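Local coordinates for conserved hypothetical exported protein (Bacteroides fragilis, PDB 4JJA) that is of unknown function but may act as an exo-beta-N-acetylmuramidase on peptidoglycan, at residues Asn223-Ala226 with Ile227-Pro231. Sequence-based numbering, arbitrary orientation.
Sequences NMKA and IYLYP
Four consecutive i to i+4 backbone bonds, from Ile227 N to Asn223 O, Tyr228 N to Met224 O, Leu229 N to Lys225 O and, weakly, Tyr230 N to Ala226 O, identify the first turns of an alpha-helix. The weak one is bent to 127° at the hydrogen, and the next link is missing because Pro231 has no N-H, which is where the helix kinks. At the start, Asn223 OD1 accepts from Ala226 N at 2.9 Å; with 162° at the hydrogen, this is a nearly straight N-cap bond. Asn223 ND2 turns to Gln252, so both ends of the amide are engaged and its rotation should be fixed.

Selenomethionine Met224 carries most of the apolar contact. Its chain leaves the helix, and bends at chi2 (-56°) and chi3 turn SE and CE forward, toward the following turn. The selenium thereby meets the end of Ile227, with SE 3.8 Å from CD1, while the terminal methyl lies over the face of the Tyr228 ring at its hydroxyl end, CE being 3.5 Å from CZ and 3.4 Å from OH. The same Tyr228 ring packs edge-to-face with Trp298. Round the helix from there, Lys225 and Leu229, themselves one turn apart, run side by side in the same direction, Lys225 CG 4.2 Å from Leu229 CD1, and both touch Ile297. Lys225 NZ pairs with Leu292 O and forms a salt bridge to Asp294, tying this face to the start of helix 294-300. Tyr230 leads off separately, stacking edge-to-face with Phe251 and hydrogen-bonding through OH a glycerol, probably from the crystallisation liquor. The whole is an Asn-capped helical N-terminus with i to i+3 and i to i+4 side-chain packing, whose Lys225, Tyr228 and Leu229 face lies against helix 294-300.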
ATOM      1  N   ASN A 223      -4.816   5.163 -11.966  1.00 12.40           N
ATOM      2  CA  ASN A 223      -4.353   6.527 -12.127  1.00 12.07           C
ATOM      3  C   ASN A 223      -4.071   7.187 -10.762  1.00 11.11           C
ATOM      4  O   ASN A 223      -4.331   6.600  -9.703  1.00 10.88           O
ATOM      5  CB  ASN A 223      -5.316   7.357 -13.000  1.00 13.52           C
ATOM      6  CG  ASN A 223      -6.686   7.514 -12.372  1.00 12.81           C
ATOM      7  OD1 ASN A 223      -6.847   7.284 -11.200  1.00 15.53           O
ATOM      8  ND2 ASN A 223      -7.659   7.877 -13.151  1.00 14.72           N
HETATM    9  N   MSE A 224      -3.540   8.407 -10.802  1.00 10.58           N
HETATM   10  CA  MSE A 224      -3.204   9.071  -9.590  1.00 10.67           C
HETATM   11  C   MSE A 224      -4.436   9.546  -8.813  1.00 10.38           C
HETATM   12  O   MSE A 224      -4.399   9.598  -7.581  1.00 10.66           O
HETATM   13  CB  MSE A 224      -2.207  10.200  -9.799  1.00 10.28           C
HETATM   14  CG  MSE A 224      -0.836   9.698 -10.291  1.00 12.04           C
HETATM   15 SE   MSE A 224      -0.063   8.388  -9.122  0.75  9.36          SE
HETATM   16  CE  MSE A 224       0.102   9.478  -7.546  1.00 13.98           C
ATOM     17  N   LYS A 225      -5.519   9.838  -9.488  1.00 11.72           N
ATOM     18  CA  LYS A 225      -6.732  10.223  -8.835  1.00 11.65           C
ATOM     19  C   LYS A 225      -7.205   9.104  -7.891  1.00  9.17           C
ATOM     20  O   LYS A 225      -7.562   9.345  -6.730  1.00  9.70           O
ATOM     21  CB  LYS A 225      -7.840  10.556  -9.845  1.00 13.41           C
ATOM     22  CG  LYS A 225      -8.919  11.440  -9.317  1.00 15.60           C
ATOM     23  CD  LYS A 225      -8.454  12.911  -9.244  1.00 17.81           C
ATOM     24  CE  LYS A 225      -8.352  13.597 -10.592  1.00 20.12           C
ATOM     25  NZ  LYS A 225      -7.649  14.872 -10.352  1.00 19.44           N
ATOM     26  N   ALA A 226      -7.184   7.879  -8.404  1.00  9.63           N
ATOM     27  CA  ALA A 226      -7.593   6.716  -7.617  1.00  8.66           C
ATOM     28  C   ALA A 226      -6.652   6.582  -6.419  1.00  8.88           C
ATOM     29  O   ALA A 226      -7.077   6.298  -5.319  1.00  8.75           O
ATOM     30  CB  ALA A 226      -7.528   5.465  -8.489  1.00  9.52           C
ATOM     31  N   ILE A 227      -5.348   6.748  -6.630  1.00  7.95           N
ATOM     32  CA  ILE A 227      -4.332   6.594  -5.555  1.00  7.77           C
ATOM     33  C   ILE A 227      -4.542   7.648  -4.488  1.00  8.08           C
ATOM     34  O   ILE A 227      -4.372   7.377  -3.307  1.00  8.00           O
ATOM     35  CB  ILE A 227      -2.912   6.573  -6.158  1.00  8.83           C
ATOM     36  CG1 ILE A 227      -2.748   5.246  -6.919  1.00 10.79           C
ATOM     37  CG2 ILE A 227      -1.823   6.758  -5.058  1.00 11.43           C
ATOM     38  CD1 ILE A 227      -1.555   5.136  -7.765  1.00 13.81           C
ATOM     39  N   TYR A 228      -4.853   8.873  -4.884  1.00  8.13           N
ATOM     40  CA  TYR A 228      -5.084   9.909  -3.906  1.00  8.11           C
ATOM     41  C   TYR A 228      -6.391   9.779  -3.146  1.00  7.08           C
ATOM     42  O   TYR A 228      -6.487  10.162  -1.986  1.00  8.36           O
ATOM     43  CB  TYR A 228      -4.981  11.298  -4.534  1.00  9.35           C
ATOM     44  CG  TYR A 228      -3.610  11.638  -5.099  1.00  8.54           C
ATOM     45  CD1 TYR A 228      -2.435  11.377  -4.375  1.00  8.99           C
ATOM     46  CD2 TYR A 228      -3.474  12.316  -6.282  1.00  8.81           C
ATOM     47  CE1 TYR A 228      -1.183  11.719  -4.844  1.00  8.63           C
ATOM     48  CE2 TYR A 228      -2.219  12.684  -6.776  1.00  8.88           C
ATOM     49  CZ  TYR A 228      -1.068  12.398  -6.082  1.00  9.38           C
ATOM     50  OH  TYR A 228       0.157  12.766  -6.566  1.00 10.29           O
ATOM     51  N   LEU A 229      -7.420   9.268  -3.814  1.00  7.69           N
ATOM     52  CA  LEU A 229      -8.717   9.014  -3.183  1.00  7.67           C
ATOM     53  C   LEU A 229      -8.787   7.732  -2.361  1.00  7.81           C
ATOM     54  O   LEU A 229      -9.616   7.609  -1.476  1.00  7.98           O
ATOM     55  CB  LEU A 229      -9.829   9.019  -4.257  1.00  7.78           C
ATOM     56  CG  LEU A 229     -10.244  10.401  -4.761  1.00  8.88           C
ATOM     57  CD1 LEU A 229     -11.121  10.252  -6.004  1.00 10.56           C
ATOM     58  CD2 LEU A 229     -10.957  11.165  -3.667  1.00 11.16           C
ATOM     59  N   TYR A 230      -7.880   6.786  -2.639  1.00  7.71           N
ATOM     60  CA  TYR A 230      -7.860   5.494  -2.023  1.00  7.20           C
ATOM     61  C   TYR A 230      -7.988   5.537  -0.487  1.00  8.28           C
ATOM     62  O   TYR A 230      -8.784   4.738   0.068  1.00  7.83           O
ATOM     63  CB  TYR A 230      -6.635   4.715  -2.542  1.00  8.72           C
ATOM     64  CG  TYR A 230      -6.455   3.314  -2.071  1.00  7.76           C
ATOM     65  CD1 TYR A 230      -7.308   2.294  -2.440  1.00  9.33           C
ATOM     66  CD2 TYR A 230      -5.342   2.967  -1.346  1.00  9.38           C
ATOM     67  CE1 TYR A 230      -7.119   0.992  -2.003  1.00  9.23           C
ATOM     68  CE2 TYR A 230      -5.131   1.675  -0.909  1.00  9.90           C
ATOM     69  CZ  TYR A 230      -6.029   0.692  -1.204  1.00  8.75           C
ATOM     70  OH  TYR A 230      -5.798  -0.594  -0.746  1.00 10.86           O
ATOM     71  N   PRO A 231      -7.253   6.417   0.204  1.00  8.19           N
ATOM     72  CA  PRO A 231      -7.406   6.402   1.656  1.00  9.04           C
ATOM     73  C   PRO A 231      -8.814   6.629   2.166  1.00  9.75           C
ATOM     74  O   PRO A 231      -9.196   6.084   3.202  1.00 11.40           O
ATOM     75  CB  PRO A 231      -6.482   7.552   2.121  1.00 10.09           C
ATOM     76  CG  PRO A 231      -5.508   7.693   1.017  1.00  9.64           C
ATOM     77  CD  PRO A 231      -6.214   7.369  -0.260  1.00  8.77           C
TER